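Local coordinates for transcriptional regulator (Pyrococcus horikoshii, PDB 1UDD), which is an all-helical protein of the TenA/THI-4/PQQC family whose assembly holds four chains, at residues A[126-131]-A[194-199]; A[28-33]-A[160-165]. All coordinates share one frame; numbering follows the deposited sequence.

Interaction 1: A[126-131]-A[194-199]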
ATOM      1  N   ILE A 126      -4.888   9.516  -7.081  1.00 26.03           N
ATOM      2  CA  ILE A 126      -3.855  10.553  -6.995  1.00 28.03           C
ATOM      3  C   ILE A 126      -4.387  11.936  -6.649  1.00 27.13           C
ATOM      4  O   ILE A 126      -3.748  12.688  -5.906  1.00 29.82           O
ATOM      5  CB  ILE A 126      -3.028  10.658  -8.288  1.00 30.23           C
ATOM      6  CG1 ILE A 126      -3.831  11.354  -9.370  1.00 36.89           C
ATOM      7  CG2 ILE A 126      -2.622   9.265  -8.744  1.00 35.82           C
ATOM      8  CD1 ILE A 126      -2.978  12.056 -10.397  1.00 40.84           C
ATOM      9  N   ILE A 127      -5.561  12.275  -7.170  1.00 24.34           N
ATOM     10  CA  ILE A 127      -6.153  13.579  -6.867  1.00 21.55           C
ATOM     11  C   ILE A 127      -6.454  13.686  -5.378  1.00 22.24           C
ATOM     12  O   ILE A 127      -6.214  14.731  -4.734  1.00 19.76           O
ATOM     13  CB  ILE A 127      -7.454  13.799  -7.648  1.00 22.00           C
ATOM     14  CG1 ILE A 127      -7.153  13.790  -9.144  1.00 26.97           C
ATOM     15  CG2 ILE A 127      -8.079  15.128  -7.243  1.00 18.32           C
ATOM     16  CD1 ILE A 127      -6.146  14.862  -9.568  1.00 29.29           C
ATOM     17  N   GLU A 128      -6.979  12.613  -4.806  1.00 20.04           N
ATOM     18  CA  GLU A 128      -7.268  12.637  -3.371  1.00 20.03           C
ATOM     19  C   GLU A 128      -5.963  12.723  -2.569  1.00 18.95           C
ATOM     20  O   GLU A 128      -5.876  13.418  -1.560  1.00 18.89           O
ATOM     21  CB  GLU A 128      -8.064  11.388  -2.990  1.00 21.74           C
ATOM     22  CG  GLU A 128      -9.369  11.304  -3.744  1.00 29.31           C
ATOM     23  CD  GLU A 128     -10.109   9.996  -3.534  1.00 35.87           C
ATOM     24  OE1 GLU A 128      -9.477   8.923  -3.611  1.00 34.70           O
ATOM     25  OE2 GLU A 128     -11.336  10.037  -3.316  1.00 39.06           O
ATOM     26  N   GLY A 129      -4.934  12.024  -3.024  1.00 21.39           N
ATOM     27  CA  GLY A 129      -3.670  12.068  -2.309  1.00 17.53           C
ATOM     28  C   GLY A 129      -3.116  13.474  -2.346  1.00 22.24           C
ATOM     29  O   GLY A 129      -2.772  14.034  -1.304  1.00 23.75           O
ATOM     30  N   LEU A 130      -3.045  14.058  -3.541  1.00 21.52           N
ATOM     31  CA  LEU A 130      -2.530  15.411  -3.696  1.00 20.31           C
ATOM     32  C   LEU A 130      -3.353  16.427  -2.907  1.00 21.00           C
ATOM     33  O   LEU A 130      -2.803  17.354  -2.290  1.00 18.89           O
ATOM     34  CB  LEU A 130      -2.505  15.789  -5.184  1.00 21.12           C
ATOM     35  CG  LEU A 130      -1.504  14.997  -6.019  1.00 25.32           C
ATOM     36  CD1 LEU A 130      -1.690  15.331  -7.511  1.00 29.30           C
ATOM     37  CD2 LEU A 130      -0.076  15.329  -5.552  1.00 22.45           C
ATOM     38  N   THR A 131      -4.670  16.257  -2.911  1.00 22.50           N
ATOM     39  CA  THR A 131      -5.541  17.163  -2.171  1.00 22.46           C
ATOM     40  C   THR A 131      -5.199  17.110  -0.677  1.00 25.17           C
ATOM     41  O   THR A 131      -5.366  18.100   0.045  1.00 23.07           O
ATOM     42  CB  THR A 131      -7.041  16.805  -2.385  1.00 25.05           C
ATOM     43  OG1 THR A 131      -7.353  16.906  -3.778  1.00 22.32           O
ATOM     44  CG2 THR A 131      -7.966  17.778  -1.603  1.00 20.97           C
ATOM     45  N   ARG A 194     -13.374  17.701  -0.519  1.00 25.35           N
ATOM     46  CA  ARG A 194     -13.683  18.707   0.477  1.00 26.75           C
ATOM     47  C   ARG A 194     -13.289  18.250   1.879  1.00 24.95           C
ATOM     48  O   ARG A 194     -12.577  18.970   2.586  1.00 24.21           O
ATOM     49  CB  ARG A 194     -15.180  19.080   0.430  1.00 27.27           C
ATOM     50  CG  ARG A 194     -15.591  20.070   1.508  1.00 30.73           C
ATOM     51  CD  ARG A 194     -17.069  20.486   1.428  1.00 35.79           C
ATOM     52  NE  ARG A 194     -18.004  19.367   1.287  1.00 44.90           N
ATOM     53  CZ  ARG A 194     -17.988  18.250   2.018  1.00 51.71           C
ATOM     54  NH1 ARG A 194     -17.073  18.065   2.962  1.00 55.76           N
ATOM     55  NH2 ARG A 194     -18.904  17.310   1.810  1.00 54.63           N
ATOM     56  N   ARG A 195     -13.734  17.058   2.275  1.00 26.24           N
ATOM     57  CA  ARG A 195     -13.408  16.528   3.606  1.00 27.23           C
ATOM     58  C   ARG A 195     -11.891  16.354   3.777  1.00 25.15           C
ATOM     59  O   ARG A 195     -11.333  16.649   4.833  1.00 22.50           O
ATOM     60  CB  ARG A 195     -14.099  15.178   3.831  1.00 32.79           C
ATOM     61  CG  ARG A 195     -15.580  15.158   3.466  1.00 38.46           C
ATOM     62  CD  ARG A 195     -16.300  13.914   4.015  1.00 44.68           C
ATOM     63  NE  ARG A 195     -16.909  13.126   2.941  1.00 48.70           N
ATOM     64  CZ  ARG A 195     -16.347  12.057   2.380  1.00 50.06           C
ATOM     65  NH1 ARG A 195     -15.159  11.625   2.795  1.00 51.92           N
ATOM     66  NH2 ARG A 195     -16.959  11.432   1.384  1.00 50.69           N
ATOM     67  N   ILE A 196     -11.221  15.872   2.735  1.00 23.98           N
ATOM     68  CA  ILE A 196      -9.773  15.688   2.816  1.00 23.10           C
ATOM     69  C   ILE A 196      -9.076  17.030   3.016  1.00 22.12           C
ATOM     70  O   ILE A 196      -8.204  17.166   3.883  1.00 22.72           O
ATOM     71  CB  ILE A 196      -9.198  15.053   1.543  1.00 22.74           C
ATOM     72  CG1 ILE A 196      -9.629  13.589   1.435  1.00 24.75           C
ATOM     73  CG2 ILE A 196      -7.674  15.112   1.592  1.00 24.49           C
ATOM     74  CD1 ILE A 196      -9.413  12.989   0.054  1.00 24.02           C
ATOM     75  N   PHE A 197      -9.467  18.017   2.211  1.00 21.94           N
ATOM     76  CA  PHE A 197      -8.871  19.346   2.280  1.00 24.64           C
ATOM     77  C   PHE A 197      -9.166  20.009   3.630  1.00 25.21           C
ATOM     78  O   PHE A 197      -8.309  20.683   4.195  1.00 25.53           O
ATOM     79  CB  PHE A 197      -9.424  20.241   1.162  1.00 23.63           C
ATOM     80  CG  PHE A 197      -8.619  21.506   0.935  1.00 25.42           C
ATOM     81  CD1 PHE A 197      -7.529  21.507   0.062  1.00 26.05           C
ATOM     82  CD2 PHE A 197      -8.955  22.693   1.592  1.00 25.66           C
ATOM     83  CE1 PHE A 197      -6.775  22.684  -0.159  1.00 25.69           C
ATOM     84  CE2 PHE A 197      -8.222  23.865   1.386  1.00 27.64           C
ATOM     85  CZ  PHE A 197      -7.125  23.860   0.503  1.00 27.27           C
ATOM     86  N   ILE A 198     -10.383  19.840   4.140  1.00 22.99           N
ATOM     87  CA  ILE A 198     -10.719  20.448   5.420  1.00 26.12           C
ATOM     88  C   ILE A 198      -9.944  19.786   6.561  1.00 26.44           C
ATOM     89  O   ILE A 198      -9.522  20.445   7.520  1.00 25.61           O
ATOM     90  CB  ILE A 198     -12.238  20.376   5.696  1.00 28.79           C
ATOM     91  CG1 ILE A 198     -12.949  21.457   4.878  1.00 29.02           C
ATOM     92  CG2 ILE A 198     -12.516  20.588   7.189  1.00 24.41           C
ATOM     93  CD1 ILE A 198     -14.480  21.437   4.994  1.00 32.35           C
ATOM     94  N   THR A 199      -9.749  18.479   6.453  1.00 25.50           N
ATOM     95  CA  THR A 199      -8.982  17.750   7.470  1.00 25.93           C
ATOM     96  C   THR A 199      -7.550  18.273   7.471  1.00 24.31           C
ATOM     97  O   THR A 199      -6.975  18.551   8.526  1.00 25.70           O
ATOM     98  CB  THR A 199      -8.946  16.232   7.162  1.00 24.88           C
ATOM     99  OG1 THR A 199     -10.274  15.702   7.248  1.00 20.99           O
ATOM    100  CG2 THR A 199      -8.021  15.493   8.135  1.00 22.77           C
TER

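Interaction 2: A[28-33]-A[160-165]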
ATOM      1  N   GLN A  28       3.191  36.162  15.036  1.00 37.02           N
ATOM      2  CA  GLN A  28       4.434  36.569  15.684  1.00 40.15           C
ATOM      3  C   GLN A  28       5.686  36.201  14.906  1.00 41.38           C
ATOM      4  O   GLN A  28       6.694  36.915  14.971  1.00 40.28           O
ATOM      5  CB  GLN A  28       4.507  35.988  17.094  1.00 41.17           C
ATOM      6  CG  GLN A  28       3.610  36.714  18.068  1.00 41.40           C
ATOM      7  CD  GLN A  28       3.709  36.157  19.465  1.00 43.00           C
ATOM      8  OE1 GLN A  28       4.790  35.789  19.925  1.00 46.06           O
ATOM      9  NE2 GLN A  28       2.580  36.105  20.156  1.00 42.83           N
ATOM     10  N   LEU A  29       5.624  35.104  14.161  1.00 38.50           N
ATOM     11  CA  LEU A  29       6.778  34.672  13.389  1.00 40.95           C
ATOM     12  C   LEU A  29       7.018  35.687  12.280  1.00 39.87           C
ATOM     13  O   LEU A  29       8.154  36.081  12.027  1.00 40.51           O
ATOM     14  CB  LEU A  29       6.538  33.285  12.766  1.00 41.10           C
ATOM     15  CG  LEU A  29       7.745  32.382  12.465  1.00 42.21           C
ATOM     16  CD1 LEU A  29       7.267  31.189  11.639  1.00 42.37           C
ATOM     17  CD2 LEU A  29       8.825  33.127  11.707  1.00 43.41           C
ATOM     18  N   TYR A  30       5.944  36.110  11.622  1.00 38.15           N
ATOM     19  CA  TYR A  30       6.063  37.059  10.525  1.00 39.31           C
ATOM     20  C   TYR A  30       6.306  38.498  10.964  1.00 38.29           C
ATOM     21  O   TYR A  30       6.928  39.268  10.239  1.00 39.69           O
ATOM     22  CB  TYR A  30       4.838  36.975   9.600  1.00 39.71           C
ATOM     23  CG  TYR A  30       4.931  35.847   8.583  1.00 39.51           C
ATOM     24  CD1 TYR A  30       4.685  34.516   8.945  1.00 39.32           C
ATOM     25  CD2 TYR A  30       5.328  36.107   7.273  1.00 39.83           C
ATOM     26  CE1 TYR A  30       4.840  33.472   8.017  1.00 38.47           C
ATOM     27  CE2 TYR A  30       5.489  35.078   6.343  1.00 39.32           C
ATOM     28  CZ  TYR A  30       5.248  33.765   6.718  1.00 39.65           C
ATOM     29  OH  TYR A  30       5.449  32.759   5.790  1.00 40.42           O
ATOM     30  N   SER A  31       5.834  38.864  12.144  1.00 37.70           N
ATOM     31  CA  SER A  31       6.059  40.227  12.619  1.00 41.60           C
ATOM     32  C   SER A  31       7.488  40.335  13.145  1.00 43.24           C
ATOM     33  O   SER A  31       8.116  41.383  13.042  1.00 46.47           O
ATOM     34  CB  SER A  31       5.083  40.585  13.736  1.00 38.59           C
ATOM     35  OG  SER A  31       5.371  39.831  14.901  1.00 39.89           O
ATOM     36  N   GLY A  32       7.994  39.238  13.700  1.00 45.15           N
ATOM     37  CA  GLY A  32       9.346  39.218  14.230  1.00 44.20           C
ATOM     38  C   GLY A  32       9.335  39.176  15.741  1.00 42.46           C
ATOM     39  O   GLY A  32      10.374  39.247  16.392  1.00 46.89           O
ATOM     40  N   THR A  33       8.139  39.042  16.292  1.00 41.54           N
ATOM     41  CA  THR A  33       7.920  39.007  17.731  1.00 42.38           C
ATOM     42  C   THR A  33       8.051  37.629  18.378  1.00 42.31           C
ATOM     43  O   THR A  33       8.240  37.513  19.592  1.00 41.20           O
ATOM     44  CB  THR A  33       6.526  39.591  18.029  1.00 43.51           C
ATOM     45  OG1 THR A  33       6.600  41.021  17.949  1.00 48.13           O
ATOM     46  CG2 THR A  33       6.028  39.180  19.393  1.00 47.31           C
ATOM     47  N   ARG A 160      13.191  36.301   8.444  1.00 46.36           N
ATOM     48  CA  ARG A 160      13.026  36.867   7.110  1.00 47.40           C
ATOM     49  C   ARG A 160      13.446  35.881   6.039  1.00 48.70           C
ATOM     50  O   ARG A 160      12.741  35.701   5.050  1.00 50.83           O
ATOM     51  CB  ARG A 160      13.833  38.154   6.936  1.00 50.87           C
ATOM     52  CG  ARG A 160      13.317  39.352   7.715  1.00 51.78           C
ATOM     53  CD  ARG A 160      13.815  40.645   7.080  1.00 54.38           C
ATOM     54  NE  ARG A 160      15.269  40.673   6.956  1.00 52.29           N
ATOM     55  CZ  ARG A 160      16.102  40.943   7.955  1.00 51.60           C
ATOM     56  NH1 ARG A 160      15.630  41.218   9.164  1.00 50.58           N
ATOM     57  NH2 ARG A 160      17.410  40.929   7.745  1.00 52.00           N
ATOM     58  N   GLU A 161      14.599  35.253   6.224  1.00 47.95           N
ATOM     59  CA  GLU A 161      15.080  34.290   5.251  1.00 49.28           C
ATOM     60  C   GLU A 161      14.017  33.198   5.141  1.00 48.69           C
ATOM     61  O   GLU A 161      13.552  32.868   4.051  1.00 47.93           O
ATOM     62  CB  GLU A 161      16.405  33.676   5.717  1.00 54.81           C
ATOM     63  CG  GLU A 161      17.452  34.686   6.174  1.00 60.69           C
ATOM     64  CD  GLU A 161      18.780  34.030   6.539  1.00 63.86           C
ATOM     65  OE1 GLU A 161      19.541  33.668   5.616  1.00 65.36           O
ATOM     66  OE2 GLU A 161      19.055  33.869   7.751  1.00 64.36           O
ATOM     67  N   TRP A 162      13.631  32.660   6.292  1.00 46.40           N
ATOM     68  CA  TRP A 162      12.626  31.607   6.366  1.00 44.72           C
ATOM     69  C   TRP A 162      11.358  31.954   5.587  1.00 44.88           C
ATOM     70  O   TRP A 162      10.882  31.166   4.773  1.00 41.96           O
ATOM     71  CB  TRP A 162      12.259  31.340   7.829  1.00 42.10           C
ATOM     72  CG  TRP A 162      11.246  30.258   7.986  1.00 38.00           C
ATOM     73  CD1 TRP A 162      11.482  28.912   8.034  1.00 36.69           C
ATOM     74  CD2 TRP A 162       9.828  30.422   8.057  1.00 37.86           C
ATOM     75  NE1 TRP A 162      10.294  28.227   8.131  1.00 39.92           N
ATOM     76  CE2 TRP A 162       9.261  29.130   8.146  1.00 38.73           C
ATOM     77  CE3 TRP A 162       8.977  31.539   8.050  1.00 38.23           C
ATOM     78  CZ2 TRP A 162       7.873  28.919   8.231  1.00 35.07           C
ATOM     79  CZ3 TRP A 162       7.597  31.330   8.135  1.00 36.89           C
ATOM     80  CH2 TRP A 162       7.062  30.024   8.224  1.00 32.53           C
ATOM     81  N   GLY A 163      10.825  33.145   5.832  1.00 44.93           N
ATOM     82  CA  GLY A 163       9.602  33.555   5.171  1.00 46.53           C
ATOM     83  C   GLY A 163       9.660  33.805   3.678  1.00 46.93           C
ATOM     84  O   GLY A 163       8.760  33.386   2.945  1.00 48.09           O
ATOM     85  N   LYS A 164      10.706  34.482   3.220  1.00 44.80           N
ATOM     86  CA  LYS A 164      10.838  34.811   1.805  1.00 45.15           C
ATOM     87  C   LYS A 164      10.720  33.617   0.866  1.00 42.25           C
ATOM     88  O   LYS A 164      10.307  33.768  -0.286  1.00 40.09           O
ATOM     89  CB  LYS A 164      12.160  35.554   1.562  1.00 47.88           C
ATOM     90  CG  LYS A 164      12.245  36.872   2.339  1.00 55.55           C
ATOM     91  CD  LYS A 164      13.454  37.733   1.961  1.00 59.52           C
ATOM     92  CE  LYS A 164      14.786  37.075   2.325  1.00 61.33           C
ATOM     93  NZ  LYS A 164      15.148  35.976   1.391  1.00 60.94           N
ATOM     94  N   VAL A 165      11.057  32.429   1.353  1.00 39.68           N
ATOM     95  CA  VAL A 165      10.977  31.243   0.511  1.00 39.30           C
ATOM     96  C   VAL A 165       9.572  31.054  -0.079  1.00 38.40           C
ATOM     97  O   VAL A 165       9.413  30.703  -1.254  1.00 38.75           O
ATOM     98  CB  VAL A 165      11.353  29.972   1.298  1.00 40.62           C
ATOM     99  CG1 VAL A 165      11.346  28.776   0.374  1.00 41.81           C
ATOM    100  CG2 VAL A 165      12.718  30.135   1.938  1.00 39.18           C
TER

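Interaction 1: A[126-131]-A[194-199]
Ile196 and Phe197 meet Glu128 and Thr131 where two helices of the all-helical TenA-type fold, 126-146 and 190-213, run side by side. The segment axes come within 9.3 Å and their N-to-C directions differ by 22°, a near-parallel pairing without a hydrogen bond across it. Ile196 uses both branches. Its CG1, anti to the carbonyl carbon (chi1 -70°), carries CD1 to the first turn of the other helix, 3.7 Å from Glu128 CB, and the two side chains cross at about a right angle. Its CG2 lies against the backbone, 3.9 Å from Thr131 C. Glu128 offers its CB-CG stem to Ile196; its carboxylate is held by its own chain, OE1 accepting from Asn125 N and OE2 forming a salt bridge with Arg192. Thr131 divides its two branches between the helices. CG2, anti to the backbone N, packs 4.0 Å from Phe197 CB, while Phe197 CD1 lies 4.0 Å from Thr131 O, approached obliquely; the Phe197 side chain also touches Leu134 and Pro135 of helix 126-146. The hydroxyl turns back into its own helix. Thr131 OG1 donates to Ile127 O at 2.6 Å from above the carbonyl plane (37° out of it), and Thr131 N reaches the same oxygen from the opposite face, so two donors grip Ile127 O.

Interaction 2: A[28-33]-A[160-165]
Leu29 and Tyr30 both close on the indole of Trp162, whose side chain is the one to follow outward. Its CB is directed toward helix 24-31, and CG stands anti to the backbone N (chi1 -179°), which extends the indole toward that helix, with Leu29 over one face of the six-membered ring and Tyr30 at its edge. Trp162 CE3 is the first ring atom to meet a partner, 4.0 Å from Leu29 CD2. At Trp162 CZ3 the contacts converge: Leu29 CD1 comes within 3.5 Å over the face, while Tyr30 CE1, also 3.5 Å from CZ3, sits in the indole plane. Trp162 CH2 lies 3.6 Å from Leu29 CD1, and CZ2 touches the same methyl more loosely. Leu29 CD1 thus makes a CH-pi contact, 24° off the normal of the six-membered ring. The Tyr30 and Trp162 planes are turned 71° apart, an oblique meeting. Tyr30 OH lies 3.5 Å from Trp162 CZ3 and more loosely, at 4.3 Å, from Gly163 CA. Edge-to-face rings of Phe39 and Tyr166 further surround Trp162, and Tyr30 also meets His147. On the loop side, Gly32 leaves the helix with positive phi and Ser31 OG accepts from Thr33 N in an ST turn. The arrangement is an aromatic-aliphatic cluster joining two short helices within an all-helical TenA-type fold.

Overall arrangement
Interactions 1 and 2 occupy opposite sides of the chain's centre, with their own centres 28 Å apart and their nearest atoms about 16 Å apart, so they do not touch. Along the chain the segments alternate: 28-33, then 126-131, 160-165 and 194-199. Four different helices contribute, 24-31 and 157-164 to interaction 2, 126-146 and 190-213 to interaction 1. Helix 126-146 links the two regions, since it begins in interaction 1 and farther on supplies Ile143 and Ala144, which pack on Tyr30 of interaction 2. Each contact joins helices far apart in sequence, and helix 126-146 ties both ends together, consistent with a single compact helical domain.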